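Long-range contact in sugar-phosphate aldolase (Thermotoga maritima, PDB 1PVT), which belongs to the class II aldolase and adducin family, with an AraD-like alpha/beta fold built on a central mixed sheet flanked by helices: residues P145-I150 with K215-L220. Residues are numbered along the deposited sequence; the frame is centred on the assembly and turned at random.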
ATOM      1  N   PRO A 145       9.417 -10.967 -15.436  1.00 74.59           N
ATOM      2  CA  PRO A 145      10.847 -10.757 -15.672  1.00 75.48           C
ATOM      3  C   PRO A 145      11.133  -9.754 -16.779  1.00 76.44           C
ATOM      4  O   PRO A 145      11.807  -8.744 -16.564  1.00 76.64           O
ATOM      5  CB  PRO A 145      11.343 -12.154 -16.023  1.00 75.88           C
ATOM      6  CG  PRO A 145      10.402 -13.049 -15.243  1.00 75.92           C
ATOM      7  CD  PRO A 145       9.077 -12.402 -15.511  1.00 75.22           C
ATOM      8  N   LYS A 146      10.634 -10.040 -17.975  1.00 77.28           N
ATOM      9  CA  LYS A 146      10.858  -9.133 -19.084  1.00 77.25           C
ATOM     10  C   LYS A 146      10.170  -7.814 -18.761  1.00 77.34           C
ATOM     11  O   LYS A 146      10.659  -6.750 -19.129  1.00 76.88           O
ATOM     12  CB  LYS A 146      10.334  -9.742 -20.398  1.00 77.40           C
ATOM     13  CG  LYS A 146      11.193 -10.905 -20.964  1.00 77.49           C
ATOM     14  CD  LYS A 146      12.519 -10.448 -21.613  1.00 78.18           C
ATOM     15  CE  LYS A 146      13.581 -10.002 -20.584  1.00 77.78           C
ATOM     16  NZ  LYS A 146      14.822  -9.425 -21.191  1.00 74.76           N
HETATM   17  N   MSE A 147       9.049  -7.881 -18.049  1.00 78.14           N
HETATM   18  CA  MSE A 147       8.339  -6.666 -17.681  1.00 79.34           C
HETATM   19  C   MSE A 147       9.218  -5.856 -16.753  1.00 80.47           C
HETATM   20  O   MSE A 147       9.199  -4.631 -16.766  1.00 79.39           O
HETATM   21  CB  MSE A 147       7.035  -6.975 -16.954  1.00 79.10           C
HETATM   22  CG  MSE A 147       6.252  -5.713 -16.621  1.00 80.15           C
HETATM   23 SE   MSE A 147       4.965  -5.862 -15.175  1.00 83.13          SE
HETATM   24  CE  MSE A 147       3.416  -6.409 -16.169  1.00 81.83           C
HETATM   25  N   MSE A 148       9.998  -6.559 -15.947  1.00 83.41           N
HETATM   26  CA  MSE A 148      10.871  -5.915 -14.986  1.00 86.66           C
HETATM   27  C   MSE A 148      12.066  -5.202 -15.584  1.00 86.50           C
HETATM   28  O   MSE A 148      12.893  -4.663 -14.855  1.00 86.39           O
HETATM   29  CB  MSE A 148      11.342  -6.929 -13.945  1.00 90.71           C
HETATM   30  CG  MSE A 148      10.257  -7.332 -12.964  1.00 96.58           C
HETATM   31 SE   MSE A 148       9.411  -5.766 -12.188  1.00106.25          SE
HETATM   32  CE  MSE A 148       7.857  -5.677 -13.333  1.00103.72           C
ATOM     33  N   LYS A 149      12.167  -5.195 -16.906  1.00 87.17           N
ATOM     34  CA  LYS A 149      13.280  -4.511 -17.540  1.00 88.40           C
ATOM     35  C   LYS A 149      12.844  -3.925 -18.867  1.00 89.04           C
ATOM     36  O   LYS A 149      13.627  -3.853 -19.813  1.00 89.41           O
ATOM     37  CB  LYS A 149      14.463  -5.467 -17.742  1.00 89.39           C
ATOM     38  CG  LYS A 149      15.820  -4.746 -17.850  1.00 90.82           C
ATOM     39  CD  LYS A 149      17.022  -5.676 -17.571  1.00 90.74           C
ATOM     40  CE  LYS A 149      18.333  -4.886 -17.431  1.00 90.30           C
ATOM     41  NZ  LYS A 149      19.512  -5.735 -17.096  1.00 90.13           N
ATOM     42  N   ILE A 150      11.585  -3.504 -18.927  1.00 89.97           N
ATOM     43  CA  ILE A 150      11.044  -2.915 -20.141  1.00 91.17           C
ATOM     44  C   ILE A 150      11.623  -1.530 -20.337  1.00 91.66           C
ATOM     45  O   ILE A 150      11.681  -1.018 -21.455  1.00 93.37           O
ATOM     46  CB  ILE A 150       9.535  -2.805 -20.080  1.00 91.45           C
ATOM     47  CG1 ILE A 150       8.935  -4.198 -19.930  1.00 92.77           C
ATOM     48  CG2 ILE A 150       9.017  -2.155 -21.346  1.00 91.91           C
ATOM     49  CD1 ILE A 150       7.435  -4.199 -19.801  1.00 94.46           C
ATOM     50  N   LYS A 215       3.157   1.654 -15.652  1.00 43.46           N
ATOM     51  CA  LYS A 215       3.697   2.014 -16.946  1.00 43.09           C
ATOM     52  C   LYS A 215       4.338   0.811 -17.592  1.00 42.74           C
ATOM     53  O   LYS A 215       4.079   0.525 -18.756  1.00 44.09           O
ATOM     54  CB  LYS A 215       4.708   3.146 -16.803  1.00 43.26           C
ATOM     55  CG  LYS A 215       4.838   3.960 -18.059  1.00 45.48           C
ATOM     56  CD  LYS A 215       5.310   5.374 -17.758  1.00 50.12           C
ATOM     57  CE  LYS A 215       5.279   6.280 -19.004  1.00 51.49           C
ATOM     58  NZ  LYS A 215       5.486   7.738 -18.671  1.00 52.02           N
ATOM     59  N   ALA A 216       5.155   0.087 -16.837  1.00 41.80           N
ATOM     60  CA  ALA A 216       5.818  -1.089 -17.381  1.00 40.58           C
ATOM     61  C   ALA A 216       4.803  -2.117 -17.809  1.00 39.52           C
ATOM     62  O   ALA A 216       4.946  -2.739 -18.849  1.00 39.68           O
ATOM     63  CB  ALA A 216       6.735  -1.687 -16.362  1.00 41.67           C
ATOM     64  N   ALA A 217       3.771  -2.299 -17.001  1.00 38.84           N
ATOM     65  CA  ALA A 217       2.748  -3.269 -17.334  1.00 39.62           C
ATOM     66  C   ALA A 217       2.095  -2.828 -18.617  1.00 41.08           C
ATOM     67  O   ALA A 217       1.905  -3.617 -19.538  1.00 41.91           O
ATOM     68  CB  ALA A 217       1.721  -3.339 -16.240  1.00 39.18           C
ATOM     69  N   GLU A 218       1.762  -1.546 -18.676  1.00 42.23           N
ATOM     70  CA  GLU A 218       1.101  -0.995 -19.841  1.00 43.77           C
ATOM     71  C   GLU A 218       1.929  -1.137 -21.107  1.00 44.67           C
ATOM     72  O   GLU A 218       1.395  -1.465 -22.171  1.00 44.57           O
ATOM     73  CB  GLU A 218       0.764   0.467 -19.604  1.00 45.33           C
ATOM     74  CG  GLU A 218      -0.150   1.020 -20.661  1.00 48.59           C
ATOM     75  CD  GLU A 218      -0.876   2.250 -20.189  1.00 52.42           C
ATOM     76  OE1 GLU A 218      -0.619   2.676 -19.034  1.00 54.22           O
ATOM     77  OE2 GLU A 218      -1.703   2.781 -20.966  1.00 54.43           O
ATOM     78  N   ILE A 219       3.230  -0.890 -20.996  1.00 45.46           N
ATOM     79  CA  ILE A 219       4.122  -1.020 -22.141  1.00 45.83           C
ATOM     80  C   ILE A 219       4.186  -2.485 -22.575  1.00 46.98           C
ATOM     81  O   ILE A 219       4.136  -2.795 -23.759  1.00 46.62           O
ATOM     82  CB  ILE A 219       5.548  -0.550 -21.796  1.00 45.60           C
ATOM     83  CG1 ILE A 219       5.539   0.928 -21.427  1.00 45.86           C
ATOM     84  CG2 ILE A 219       6.467  -0.755 -22.984  1.00 47.24           C
ATOM     85  CD1 ILE A 219       6.899   1.466 -21.023  1.00 46.15           C
ATOM     86  N   LEU A 220       4.301  -3.389 -21.606  1.00 48.45           N
ATOM     87  CA  LEU A 220       4.365  -4.814 -21.906  1.00 48.92           C
ATOM     88  C   LEU A 220       3.140  -5.204 -22.705  1.00 50.41           C
ATOM     89  O   LEU A 220       3.236  -5.772 -23.794  1.00 51.43           O
ATOM     90  CB  LEU A 220       4.386  -5.630 -20.617  1.00 49.53           C
ATOM     91  CG  LEU A 220       4.437  -7.141 -20.823  1.00 50.02           C
ATOM     92  CD1 LEU A 220       5.811  -7.523 -21.329  1.00 52.27           C
ATOM     93  CD2 LEU A 220       4.155  -7.856 -19.528  1.00 49.91           C
TER
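Ile150 and Met147 reach across to one face of the helix at 215-220, and the side chains that meet there are all apolar. The delta methyl of Ile150 lies against the turn between Ala216 and Leu220: CD1 is 3.5 Å from Leu220 CB and comes within 3.0 Å of Ala216 O, a tight methyl-to-carbonyl contact with an oxygen that Leu220 N already engages. The shorter branch reaches Ile219 instead, with Ile150 CG2 3.3 Å from Ile219 CG2, the two isoleucines running past each other in opposite senses. A beta-branched residue suits this place because its two arms cover separate parts of the helix.

Selenomethionine Met147 sends out a longer, more flexible arm. Its CG is anti to the backbone N (chi1 -177°), and the chain bends at chi3 (-89°) to set CE 3.4 Å from Ala217 CA; the same methyl is 3.7 Å from Leu220 CD2. The small Ala217 admits this methyl to the helix backbone, and Ala216, equally small, lets Met147 CG and Ile150 CD1 come close, while branched Leu220 touches both Met147 and Ile150, crossing the latter at about a right angle.

Behind this first shell, helix 144-147 ends in a turn, with Lys149 N hydrogen-bonded to Lys146 O, and Ile150 follows in the loop. Leu131 and Leu134 of helix 129-134 pack on Met147, and Val154 of helix 152-157 covers Ala216. Short helix 144-147 is packed beside the C-terminal part of helix 203-224, which follows sheet strand 196-200, with helices 129-134 and 152-157 completing the apolar cluster.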